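Local coordinates for nuclear movement protein (Encephalitozoon cuniculi, PDB 2O30) that is a CS-domain protein of the NudC-like family whose function has not been established, although it may bind unfolded proteins, at residues Y7-I18 with N81-V89; K32-I40 with G52-L63. The protein carries 1 engineered substitution. All blocks are in the same frame, centred on the assembly; numbering follows the deposited sequence.

In the fold
Contacts 1 and 2 lie about 12 Å apart, centre to centre, in a CS domain, the p23-like beta sandwich. Contact 1 brings together the two ends of the modelled chain, laying the irregular tail after strand 71-78 on the hairpin of strands 8-12 and 15-21. Contact 2 falls between these two segments in sequence and joins strands 31-36 and 39-44 of the three-stranded sheet to the connection that leads to strands 58-59 and 63-68 of the other. They touch where the tail runs beside that connection, with probable hydrogen bonds from Leu55 N to Leu87 O and from Val89 N to Glu53 O. The last modelled residues thus lie along both hairpin and connection.

Contact 1 (Y7-I18 with N81-V89); sequences YTWDQELNEINI and NEWWDSLLV
Residues 81-89, which form no regular strand, run past the hairpin of strands 8-12 and 15-18, coming nearest at its type I turn, where the CA atoms of Asn14 and Asn81 are 4.8 Å apart, and standing off to 7.3 Å between the CA atoms of Trp9 and Leu87. Gln11 bridges the gap. With chi1 at 67° its side chain turns off the strand toward Trp84, and the extended remainder carries the amide to that residue's backbone N-H and C=O. Trp84 N donates to Gln11 OE1 at 2.8 Å (N-H...O 168°), on a lone pair in the carbonyl plane, while Gln11 NE2 donates to Trp84 O, also at 2.8 Å.

Three indole rings pack near by. Trp83 presents its edge to Gln11 OE1 and takes Leu13 CD1 over one face, in a CH-pi contact 4.0 Å from the centroid of the six-membered ring. Ile16 lies over a face of Trp84, its CG1 3.8 Å from the six-membered centroid. Farther along, Leu87 CB sits over the five-membered ring of Trp9, 3.6 Å from its centroid. The two Leu87 methyls then part: CD1 packs tightly on Ile16 CG2, and CD2 reaches Tyr7 CE2, 3.5 Å away. A water accepts from Leu87 N and, weakly, from Trp9 NE1.

Lys78 adds a further hydrogen bond to Gln11 OE1 and a cation-pi contact with Trp84, while His56 meets the Trp84 ring edge-to-face. The Gln11 amide pairs with the N-H and the C=O of Trp84 much as a peptide group would, and its two bonds fix which way the amide is flipped.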
loop_
_atom_site.group_PDB
_atom_site.type_symbol
_atom_site.label_atom_id
_atom_site.label_comp_id
_atom_site.label_asym_id
_atom_site.label_seq_id
_atom_site.Cartn_x
_atom_site.Cartn_y
_atom_site.Cartn_z
ATOM N N TYR A 7 2.977 16.301 -7.147
ATOM C CA TYR A 7 3.506 15.436 -8.219
ATOM C C TYR A 7 3.192 16.071 -9.569
ATOM O O TYR A 7 2.420 17.028 -9.642
ATOM C CB TYR A 7 2.834 14.071 -8.169
ATOM C CG TYR A 7 1.337 14.159 -8.407
ATOM C CD1 TYR A 7 0.463 14.367 -7.346
ATOM C CD2 TYR A 7 0.802 14.062 -9.704
ATOM C CE1 TYR A 7 -0.914 14.470 -7.552
ATOM C CE2 TYR A 7 -0.577 14.168 -9.920
ATOM C CZ TYR A 7 -1.419 14.367 -8.834
ATOM O OH TYR A 7 -2.779 14.457 -9.013
ATOM N N THR A 8 3.823 15.548 -10.610
ATOM C CA THR A 8 3.415 15.862 -11.986
ATOM C C THR A 8 3.189 14.560 -12.706
ATOM O O THR A 8 3.551 13.495 -12.225
ATOM C CB THR A 8 4.460 16.695 -12.749
ATOM O OG1 THR A 8 5.747 16.061 -12.712
ATOM C CG2 THR A 8 4.558 18.110 -12.136
ATOM N N TRP A 9 2.582 14.638 -13.880
ATOM C CA TRP A 9 2.403 13.418 -14.633
ATOM C C TRP A 9 2.387 13.725 -16.121
ATOM O O TRP A 9 2.174 14.870 -16.534
ATOM C CB TRP A 9 1.084 12.722 -14.237
ATOM C CG TRP A 9 -0.158 13.478 -14.685
ATOM C CD1 TRP A 9 -0.703 14.582 -14.098
ATOM C CD2 TRP A 9 -0.996 13.176 -15.828
ATOM N NE1 TRP A 9 -1.834 14.995 -14.798
ATOM C CE2 TRP A 9 -2.026 14.150 -15.859
ATOM C CE3 TRP A 9 -0.967 12.174 -16.821
ATOM C CZ2 TRP A 9 -3.025 14.165 -16.860
ATOM C CZ3 TRP A 9 -1.977 12.172 -17.799
ATOM C CH2 TRP A 9 -2.979 13.162 -17.802
ATOM N N ASP A 10 2.592 12.680 -16.907
ATOM C CA ASP A 10 2.538 12.788 -18.364
ATOM C C ASP A 10 2.110 11.437 -18.903
ATOM O O ASP A 10 1.895 10.500 -18.139
ATOM C CB ASP A 10 3.887 13.205 -18.957
ATOM C CG ASP A 10 4.990 12.215 -18.670
ATOM O OD1 ASP A 10 5.112 11.194 -19.377
ATOM O OD2 ASP A 10 5.773 12.472 -17.740
ATOM N N GLN A 11 1.950 11.354 -20.221
ATOM C CA GLN A 11 1.403 10.131 -20.802
ATOM C C GLN A 11 1.928 9.876 -22.212
ATOM O O GLN A 11 2.269 10.817 -22.941
ATOM C CB GLN A 11 -0.129 10.178 -20.812
ATOM C CG GLN A 11 -0.740 11.237 -21.746
ATOM C CD GLN A 11 -2.241 11.254 -21.654
ATOM O OE1 GLN A 11 -2.895 10.200 -21.770
ATOM N NE2 GLN A 11 -2.803 12.427 -21.392
ATOM N N GLU A 12 2.007 8.595 -22.546
ATOM C CA GLU A 12 2.142 8.110 -23.912
ATOM C C GLU A 12 0.781 7.531 -24.234
ATOM O O GLU A 12 -0.058 7.355 -23.341
ATOM C CB GLU A 12 3.163 6.981 -23.997
ATOM C CG GLU A 12 4.486 7.275 -23.310
ATOM C CD GLU A 12 5.446 8.026 -24.188
ATOM O OE1 GLU A 12 5.045 9.045 -24.791
ATOM O OE2 GLU A 12 6.621 7.593 -24.271
ATOM N N LEU A 13 0.550 7.178 -25.497
ATOM C CA LEU A 13 -0.751 6.572 -25.823
ATOM C C LEU A 13 -1.108 5.376 -24.939
ATOM O O LEU A 13 -2.262 5.210 -24.563
ATOM C CB LEU A 13 -0.811 6.198 -27.314
ATOM C CG LEU A 13 -2.187 5.728 -27.811
ATOM C CD1 LEU A 13 -3.302 6.731 -27.536
ATOM C CD2 LEU A 13 -2.074 5.464 -29.317
ATOM N N ASN A 14 -0.102 4.586 -24.552
ATOM C CA ASN A 14 -0.317 3.352 -23.814
ATOM C C ASN A 14 0.215 3.359 -22.368
ATOM O O ASN A 14 0.181 2.324 -21.715
ATOM C CB ASN A 14 0.350 2.186 -24.573
ATOM C CG ASN A 14 1.871 2.292 -24.629
ATOM O OD1 ASN A 14 2.458 3.382 -24.647
ATOM N ND2 ASN A 14 2.528 1.131 -24.704
ATOM N N GLU A 15 0.678 4.516 -21.878
ATOM C CA GLU A 15 1.386 4.548 -20.571
ATOM C C GLU A 15 1.123 5.842 -19.802
ATOM O O GLU A 15 0.915 6.913 -20.388
ATOM C CB GLU A 15 2.902 4.380 -20.755
ATOM C CG GLU A 15 3.361 3.027 -21.267
ATOM C CD GLU A 15 4.879 2.936 -21.397
ATOM O OE1 GLU A 15 5.579 3.835 -20.865
ATOM O OE2 GLU A 15 5.356 1.951 -22.029
ATOM N N ILE A 16 1.125 5.719 -18.479
ATOM C CA ILE A 16 1.030 6.879 -17.588
ATOM C C ILE A 16 2.363 6.975 -16.817
ATOM O O ILE A 16 2.854 5.955 -16.367
ATOM C CB ILE A 16 -0.145 6.693 -16.605
ATOM C CG1 ILE A 16 -1.493 6.912 -17.319
ATOM C CG2 ILE A 16 -0.065 7.657 -15.394
ATOM C CD1 ILE A 16 -1.783 8.388 -17.772
ATOM N N ASN A 17 2.909 8.191 -16.689
ATOM C CA ASN A 17 4.130 8.441 -15.914
ATOM C C ASN A 17 3.841 9.478 -14.848
ATOM O O ASN A 17 3.195 10.494 -15.129
ATOM C CB ASN A 17 5.251 8.950 -16.819
ATOM C CG ASN A 17 5.678 7.919 -17.845
ATOM O OD1 ASN A 17 6.188 6.847 -17.489
ATOM N ND2 ASN A 17 5.481 8.240 -19.120
ATOM N N ILE A 18 4.298 9.215 -13.623
ATOM C CA ILE A 18 4.092 10.151 -12.511
ATOM C C ILE A 18 5.472 10.442 -11.920
ATOM O O ILE A 18 6.291 9.535 -11.811
ATOM C CB ILE A 18 3.179 9.569 -11.440
ATOM C CG1 ILE A 18 1.770 9.292 -12.007
ATOM C CG2 ILE A 18 3.081 10.509 -10.197
ATOM C CD1 ILE A 18 0.955 8.270 -11.179
ATOM N N ASN A 81 -5.469 1.849 -25.152
ATOM C CA ASN A 81 -4.632 2.874 -25.783
ATOM C C ASN A 81 -5.432 4.123 -26.171
ATOM O O ASN A 81 -5.936 4.233 -27.289
ATOM C CB ASN A 81 -3.879 2.329 -27.004
ATOM C CG ASN A 81 -2.755 1.380 -26.632
ATOM O OD1 ASN A 81 -2.453 1.172 -25.456
ATOM N ND2 ASN A 81 -2.126 0.789 -27.643
ATOM N N GLU A 82 -5.540 5.066 -25.243
ATOM C CA GLU A 82 -6.326 6.279 -25.447
ATOM C C GLU A 82 -5.699 7.389 -24.605
ATOM O O GLU A 82 -5.107 7.112 -23.551
ATOM C CB GLU A 82 -7.783 6.043 -25.016
ATOM C CG GLU A 82 -7.998 5.943 -23.508
ATOM C CD GLU A 82 -9.358 5.386 -23.113
ATOM O OE1 GLU A 82 -10.294 5.469 -23.954
ATOM O OE2 GLU A 82 -9.492 4.885 -21.967
ATOM N N TRP A 83 -5.819 8.629 -25.068
ATOM C CA TRP A 83 -5.365 9.770 -24.264
ATOM C C TRP A 83 -6.290 9.957 -23.060
ATOM O O TRP A 83 -7.504 9.727 -23.146
ATOM C CB TRP A 83 -5.235 11.065 -25.094
ATOM C CG TRP A 83 -4.432 10.926 -26.337
ATOM C CD1 TRP A 83 -4.889 11.035 -27.625
ATOM C CD2 TRP A 83 -3.047 10.628 -26.427
ATOM N NE1 TRP A 83 -3.868 10.841 -28.507
ATOM C CE2 TRP A 83 -2.717 10.590 -27.799
ATOM C CE3 TRP A 83 -2.033 10.400 -25.477
ATOM C CZ2 TRP A 83 -1.420 10.341 -28.253
ATOM C CZ3 TRP A 83 -0.748 10.148 -25.934
ATOM C CH2 TRP A 83 -0.456 10.101 -27.308
ATOM N N TRP A 84 -5.710 10.350 -21.925
ATOM C CA TRP A 84 -6.479 10.669 -20.721
ATOM C C TRP A 84 -6.511 12.178 -20.554
ATOM O O TRP A 84 -5.460 12.823 -20.627
ATOM C CB TRP A 84 -5.778 10.110 -19.474
ATOM C CG TRP A 84 -5.733 8.614 -19.340
ATOM C CD1 TRP A 84 -5.900 7.662 -20.331
ATOM C CD2 TRP A 84 -5.480 7.897 -18.130
ATOM N NE1 TRP A 84 -5.775 6.395 -19.785
ATOM C CE2 TRP A 84 -5.515 6.515 -18.441
ATOM C CE3 TRP A 84 -5.224 8.290 -16.804
ATOM C CZ2 TRP A 84 -5.298 5.523 -17.471
ATOM C CZ3 TRP A 84 -5.022 7.306 -15.838
ATOM C CH2 TRP A 84 -5.061 5.934 -16.180
ATOM N N ASP A 85 -7.703 12.726 -20.325
ATOM C CA ASP A 85 -7.881 14.151 -20.016
ATOM C C ASP A 85 -7.259 14.581 -18.679
ATOM O O ASP A 85 -6.825 15.733 -18.521
ATOM C CB ASP A 85 -9.379 14.495 -19.962
ATOM C CG ASP A 85 -10.033 14.553 -21.334
ATOM O OD1 ASP A 85 -9.369 14.277 -22.364
ATOM O OD2 ASP A 85 -11.238 14.885 -21.375
ATOM N N SER A 86 -7.265 13.667 -17.708
ATOM C CA SER A 86 -6.713 13.945 -16.382
ATOM C C SER A 86 -6.115 12.645 -15.845
ATOM O O SER A 86 -6.397 11.568 -16.374
ATOM C CB SER A 86 -7.789 14.507 -15.450
ATOM O OG SER A 86 -8.797 13.544 -15.174
ATOM N N LEU A 87 -5.281 12.743 -14.810
ATOM C CA LEU A 87 -4.684 11.545 -14.220
ATOM C C LEU A 87 -5.718 10.816 -13.377
ATOM O O LEU A 87 -5.802 9.590 -13.412
ATOM C CB LEU A 87 -3.516 11.937 -13.318
ATOM C CG LEU A 87 -2.815 10.781 -12.603
ATOM C CD1 LEU A 87 -2.149 9.834 -13.622
ATOM C CD2 LEU A 87 -1.768 11.346 -11.635
ATOM N N LEU A 88 -6.503 11.590 -12.635
ATOM C CA LEU A 88 -7.413 11.049 -11.626
ATOM C C LEU A 88 -8.873 11.345 -11.970
ATOM O O LEU A 88 -9.162 12.231 -12.793
ATOM C CB LEU A 88 -7.072 11.615 -10.251
ATOM C CG LEU A 88 -5.649 11.402 -9.723
ATOM C CD1 LEU A 88 -5.484 12.079 -8.358
ATOM C CD2 LEU A 88 -5.318 9.930 -9.638
ATOM N N VAL A 89 -9.774 10.592 -11.344
ATOM C CA VAL A 89 -11.230 10.729 -11.544
ATOM C C VAL A 89 -11.762 12.134 -11.260
ATOM O O VAL A 89 -11.237 12.866 -10.418
ATOM C CB VAL A 89 -12.002 9.685 -10.704
ATOM C CG1 VAL A 89 -13.448 10.133 -10.428
ATOM C CG2 VAL A 89 -11.978 8.333 -11.397
HETATM O O HOH W 1 -4.764 15.936 -14.246
#

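Contact 2 (K32-I40 with G52-L63); sequences KIRMVGKKI and GELLHEVDVSSL. Engineered in segment 32-40: Met35 (natural residue Ile).
The type II' turn from Val36 to Lys39, which joins two strands of the p23-like CS-domain sandwich, packs against the connection between its sheets. Lys39 and Glu53 form an antiparallel non-hydrogen-bonded pair; next to them, Ile40 and Gly52 are hydrogen-bonded in both directions. Leu54 N extends the pairing with a nearly straight bond to Lys38 O (2.8 Å, 174°).

Lys38 lies along the bend of the connection. Its CB rests on Glu53 CG at 3.7 Å, and CG meets Glu57 CG, the two side chains crossing at about a right angle. CD comes within 3.4 Å of His56 C, and CE lies beside Leu54 O. A bend at chi3 (-60°) brings NZ to two backbone carbonyls: Leu54 O accepts at 3.1 Å, in its carbonyl plane, whereas Leu55 O accepts at 3.0 Å with NZ well above its plane. Binding consecutive carbonyls, the ammonium group would help hold the chain's curve. Lys39 NZ forms a salt bridge with Glu53 OE2, its hydrogen bond weak, and Glu57 pairs with Lys79.

On the inner side, selenomethionine Met35, an engineered substitution for isoleucine, lays CB against both methyls of Val60 and CG against Leu63 CD2. Ile33 CG2 touches that same leucine methyl, continuing the apolar seam between the sheets. Arg34, whose CB points away from the connection, hydrogen-bonds to dithiothreitol, probably from the crystallisation liquor, and to Trp65 O of the second subunit. At the tip of Met35, CE meets Leu54 CD1 (3.2 Å) and Val58 CG2 (3.3 Å), both on one side of it and unusually near.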
loop_
_atom_site.group_PDB
_atom_site.type_symbol
_atom_site.label_atom_id
_atom_site.label_comp_id
_atom_site.label_asym_id
_atom_site.label_seq_id
_atom_site.Cartn_x
_atom_site.Cartn_y
_atom_site.Cartn_z
ATOM N N LYS A 32 6.365 4.559 -0.586
ATOM C CA LYS A 32 5.353 3.519 -0.526
ATOM C C LYS A 32 4.356 3.736 -1.655
ATOM O O LYS A 32 3.732 4.776 -1.720
ATOM C CB LYS A 32 4.653 3.558 0.829
ATOM C CG LYS A 32 5.564 3.121 1.995
ATOM C CD LYS A 32 4.783 3.139 3.323
ATOM C CE LYS A 32 5.585 2.517 4.486
ATOM N NZ LYS A 32 6.829 1.818 4.037
ATOM N N ILE A 33 4.224 2.748 -2.536
ATOM C CA ILE A 33 3.329 2.855 -3.706
ATOM C C ILE A 33 2.464 1.593 -3.777
ATOM O O ILE A 33 2.985 0.471 -3.737
ATOM C CB ILE A 33 4.132 3.036 -5.019
ATOM C CG1 ILE A 33 4.991 4.298 -4.928
ATOM C CG2 ILE A 33 3.184 3.118 -6.230
ATOM C CD1 ILE A 33 6.043 4.468 -6.039
ATOM N N ARG A 34 1.151 1.785 -3.845
ATOM C CA ARG A 34 0.197 0.678 -4.000
ATOM C C ARG A 34 -0.865 1.064 -5.032
ATOM O O ARG A 34 -1.430 2.145 -4.945
ATOM C CB ARG A 34 -0.512 0.389 -2.678
ATOM C CG ARG A 34 -1.568 -0.724 -2.752
ATOM C CD ARG A 34 -2.212 -1.030 -1.392
ATOM N NE ARG A 34 -3.068 0.044 -0.887
ATOM C CZ ARG A 34 -2.851 0.736 0.232
ATOM N NH1 ARG A 34 -1.806 0.478 1.000
ATOM N NH2 ARG A 34 -3.696 1.689 0.599
HETATM N N MSE A 35 -1.145 0.165 -5.974
HETATM C CA MSE A 35 -2.305 0.301 -6.825
HETATM C C MSE A 35 -3.117 -0.983 -6.691
HETATM O O MSE A 35 -2.551 -2.076 -6.766
HETATM C CB MSE A 35 -1.891 0.517 -8.285
HETATM C CG MSE A 35 -1.238 1.854 -8.592
HETATM SE SE MSE A 35 -1.206 2.139 -10.402
HETATM C CE MSE A 35 -2.962 2.104 -10.608
ATOM N N VAL A 36 -4.423 -0.836 -6.480
ATOM C CA VAL A 36 -5.373 -1.945 -6.503
ATOM C C VAL A 36 -6.549 -1.490 -7.361
ATOM O O VAL A 36 -7.232 -0.509 -7.025
ATOM C CB VAL A 36 -5.891 -2.323 -5.089
ATOM C CG1 VAL A 36 -6.842 -3.528 -5.167
ATOM C CG2 VAL A 36 -4.726 -2.638 -4.169
ATOM N N GLY A 37 -6.777 -2.207 -8.452
ATOM C CA GLY A 37 -7.746 -1.758 -9.452
ATOM C C GLY A 37 -7.286 -0.404 -9.974
ATOM O O GLY A 37 -6.160 -0.276 -10.476
ATOM N N LYS A 38 -8.143 0.607 -9.830
ATOM C CA LYS A 38 -7.806 1.972 -10.255
ATOM C C LYS A 38 -7.341 2.837 -9.098
ATOM O O LYS A 38 -6.903 3.964 -9.313
ATOM C CB LYS A 38 -8.989 2.655 -10.964
ATOM C CG LYS A 38 -9.365 2.007 -12.279
ATOM C CD LYS A 38 -10.088 3.000 -13.186
ATOM C CE LYS A 38 -11.365 3.532 -12.570
ATOM N NZ LYS A 38 -11.802 4.811 -13.220
ATOM N N LYS A 39 -7.450 2.307 -7.876
ATOM C CA LYS A 39 -7.086 3.022 -6.653
ATOM C C LYS A 39 -5.574 3.118 -6.560
ATOM O O LYS A 39 -4.866 2.132 -6.731
ATOM C CB LYS A 39 -7.641 2.302 -5.414
ATOM C CG LYS A 39 -9.168 2.140 -5.381
ATOM C CD LYS A 39 -9.881 3.460 -5.090
ATOM C CE LYS A 39 -11.411 3.306 -5.160
ATOM N NZ LYS A 39 -12.075 4.634 -5.383
ATOM N N ILE A 40 -5.080 4.317 -6.299
ATOM C CA ILE A 40 -3.650 4.539 -6.222
ATOM C C ILE A 40 -3.321 5.294 -4.928
ATOM O O ILE A 40 -3.987 6.251 -4.559
ATOM C CB ILE A 40 -3.150 5.309 -7.467
ATOM C CG1 ILE A 40 -1.649 5.636 -7.344
ATOM C CG2 ILE A 40 -4.021 6.548 -7.701
ATOM C CD1 ILE A 40 -1.078 6.372 -8.569
ATOM N N GLY A 52 -5.980 8.544 -4.594
ATOM C CA GLY A 52 -7.158 8.716 -5.436
ATOM C C GLY A 52 -7.433 7.543 -6.329
ATOM O O GLY A 52 -7.024 6.414 -6.049
ATOM N N GLU A 53 -8.144 7.815 -7.419
ATOM C CA GLU A 53 -8.519 6.786 -8.355
ATOM C C GLU A 53 -8.116 7.269 -9.730
ATOM O O GLU A 53 -8.436 8.395 -10.104
ATOM C CB GLU A 53 -10.032 6.555 -8.296
ATOM C CG GLU A 53 -10.530 5.463 -9.202
ATOM C CD GLU A 53 -11.916 4.987 -8.802
ATOM O OE1 GLU A 53 -12.852 5.820 -8.788
ATOM O OE2 GLU A 53 -12.058 3.779 -8.491
ATOM N N LEU A 54 -7.400 6.422 -10.464
ATOM C CA LEU A 54 -6.931 6.771 -11.795
ATOM C C LEU A 54 -8.145 6.911 -12.705
ATOM O O LEU A 54 -9.158 6.256 -12.479
ATOM C CB LEU A 54 -6.000 5.696 -12.338
ATOM C CG LEU A 54 -4.602 5.630 -11.699
ATOM C CD1 LEU A 54 -3.751 4.624 -12.464
ATOM C CD2 LEU A 54 -3.931 6.974 -11.736
ATOM N N LEU A 55 -8.033 7.758 -13.722
ATOM C CA LEU A 55 -9.162 8.020 -14.620
ATOM C C LEU A 55 -9.654 6.764 -15.349
ATOM O O LEU A 55 -10.878 6.565 -15.522
ATOM C CB LEU A 55 -8.788 9.114 -15.629
ATOM C CG LEU A 55 -9.957 9.559 -16.532
ATOM C CD1 LEU A 55 -11.113 10.075 -15.708
ATOM C CD2 LEU A 55 -9.477 10.606 -17.497
ATOM N N HIS A 56 -8.720 5.929 -15.799
ATOM C CA HIS A 56 -9.047 4.681 -16.491
ATOM C C HIS A 56 -8.195 3.530 -15.968
ATOM O O HIS A 56 -7.243 3.737 -15.199
ATOM C CB HIS A 56 -8.835 4.803 -18.003
ATOM C CG HIS A 56 -9.621 5.910 -18.635
ATOM N ND1 HIS A 56 -10.994 5.871 -18.756
ATOM C CD2 HIS A 56 -9.228 7.093 -19.163
ATOM C CE1 HIS A 56 -11.413 6.981 -19.339
ATOM N NE2 HIS A 56 -10.363 7.741 -19.594
ATOM N N GLU A 57 -8.529 2.324 -16.411
ATOM C CA GLU A 57 -7.846 1.121 -15.966
ATOM C C GLU A 57 -6.399 1.018 -16.444
ATOM O O GLU A 57 -6.044 1.420 -17.566
ATOM C CB GLU A 57 -8.668 -0.131 -16.335
ATOM C CG GLU A 57 -9.913 -0.247 -15.452
ATOM C CD GLU A 57 -10.751 -1.488 -15.708
ATOM O OE1 GLU A 57 -10.186 -2.591 -15.888
ATOM O OE2 GLU A 57 -11.995 -1.353 -15.706
ATOM N N VAL A 58 -5.552 0.506 -15.545
ATOM C CA VAL A 58 -4.165 0.207 -15.889
ATOM C C VAL A 58 -3.835 -1.253 -15.587
ATOM O O VAL A 58 -4.559 -1.918 -14.839
ATOM C CB VAL A 58 -3.181 1.137 -15.139
ATOM C CG1 VAL A 58 -3.423 2.591 -15.568
ATOM C CG2 VAL A 58 -3.353 0.997 -13.640
ATOM N N ASP A 59 -2.763 -1.745 -16.192
ATOM C CA ASP A 59 -2.238 -3.059 -15.867
ATOM C C ASP A 59 -1.410 -2.936 -14.577
ATOM O O ASP A 59 -0.244 -2.575 -14.626
ATOM C CB ASP A 59 -1.378 -3.572 -17.019
ATOM C CG ASP A 59 -0.757 -4.934 -16.731
ATOM O OD1 ASP A 59 -0.996 -5.497 -15.641
ATOM O OD2 ASP A 59 -0.019 -5.435 -17.599
ATOM N N VAL A 60 -2.020 -3.222 -13.434
ATOM C CA VAL A 60 -1.347 -2.985 -12.146
ATOM C C VAL A 60 -0.019 -3.751 -12.037
ATOM O O VAL A 60 0.953 -3.244 -11.452
ATOM C CB VAL A 60 -2.282 -3.211 -10.931
ATOM C CG1 VAL A 60 -1.489 -3.183 -9.624
ATOM C CG2 VAL A 60 -3.358 -2.140 -10.889
ATOM N N SER A 61 0.044 -4.937 -12.645
ATOM C CA SER A 61 1.290 -5.728 -12.671
ATOM C C SER A 61 2.476 -5.039 -13.372
ATOM O O SER A 61 3.637 -5.370 -13.113
ATOM C CB SER A 61 1.045 -7.125 -13.275
ATOM O OG SER A 61 0.974 -7.072 -14.690
ATOM N N SER A 62 2.187 -4.069 -14.239
ATOM C CA SER A 62 3.219 -3.392 -15.018
ATOM C C SER A 62 3.845 -2.225 -14.252
ATOM O O SER A 62 4.824 -1.621 -14.729
ATOM C CB SER A 62 2.645 -2.865 -16.336
ATOM O OG SER A 62 1.816 -1.727 -16.097
ATOM N N LEU A 63 3.256 -1.903 -13.108
ATOM C CA LEU A 63 3.703 -0.773 -12.259
ATOM C C LEU A 63 5.188 -0.882 -11.932
ATOM O O LEU A 63 5.654 -1.931 -11.495
ATOM C CB LEU A 63 2.892 -0.729 -10.965
ATOM C CG LEU A 63 3.198 0.370 -9.945
ATOM C CD1 LEU A 63 3.045 1.715 -10.585
ATOM C CD2 LEU A 63 2.264 0.229 -8.739
HETATM O O HOH W 2 -6.621 -0.538 -13.172
HETATM O O HOH W 3 -10.992 0.481 -8.958
#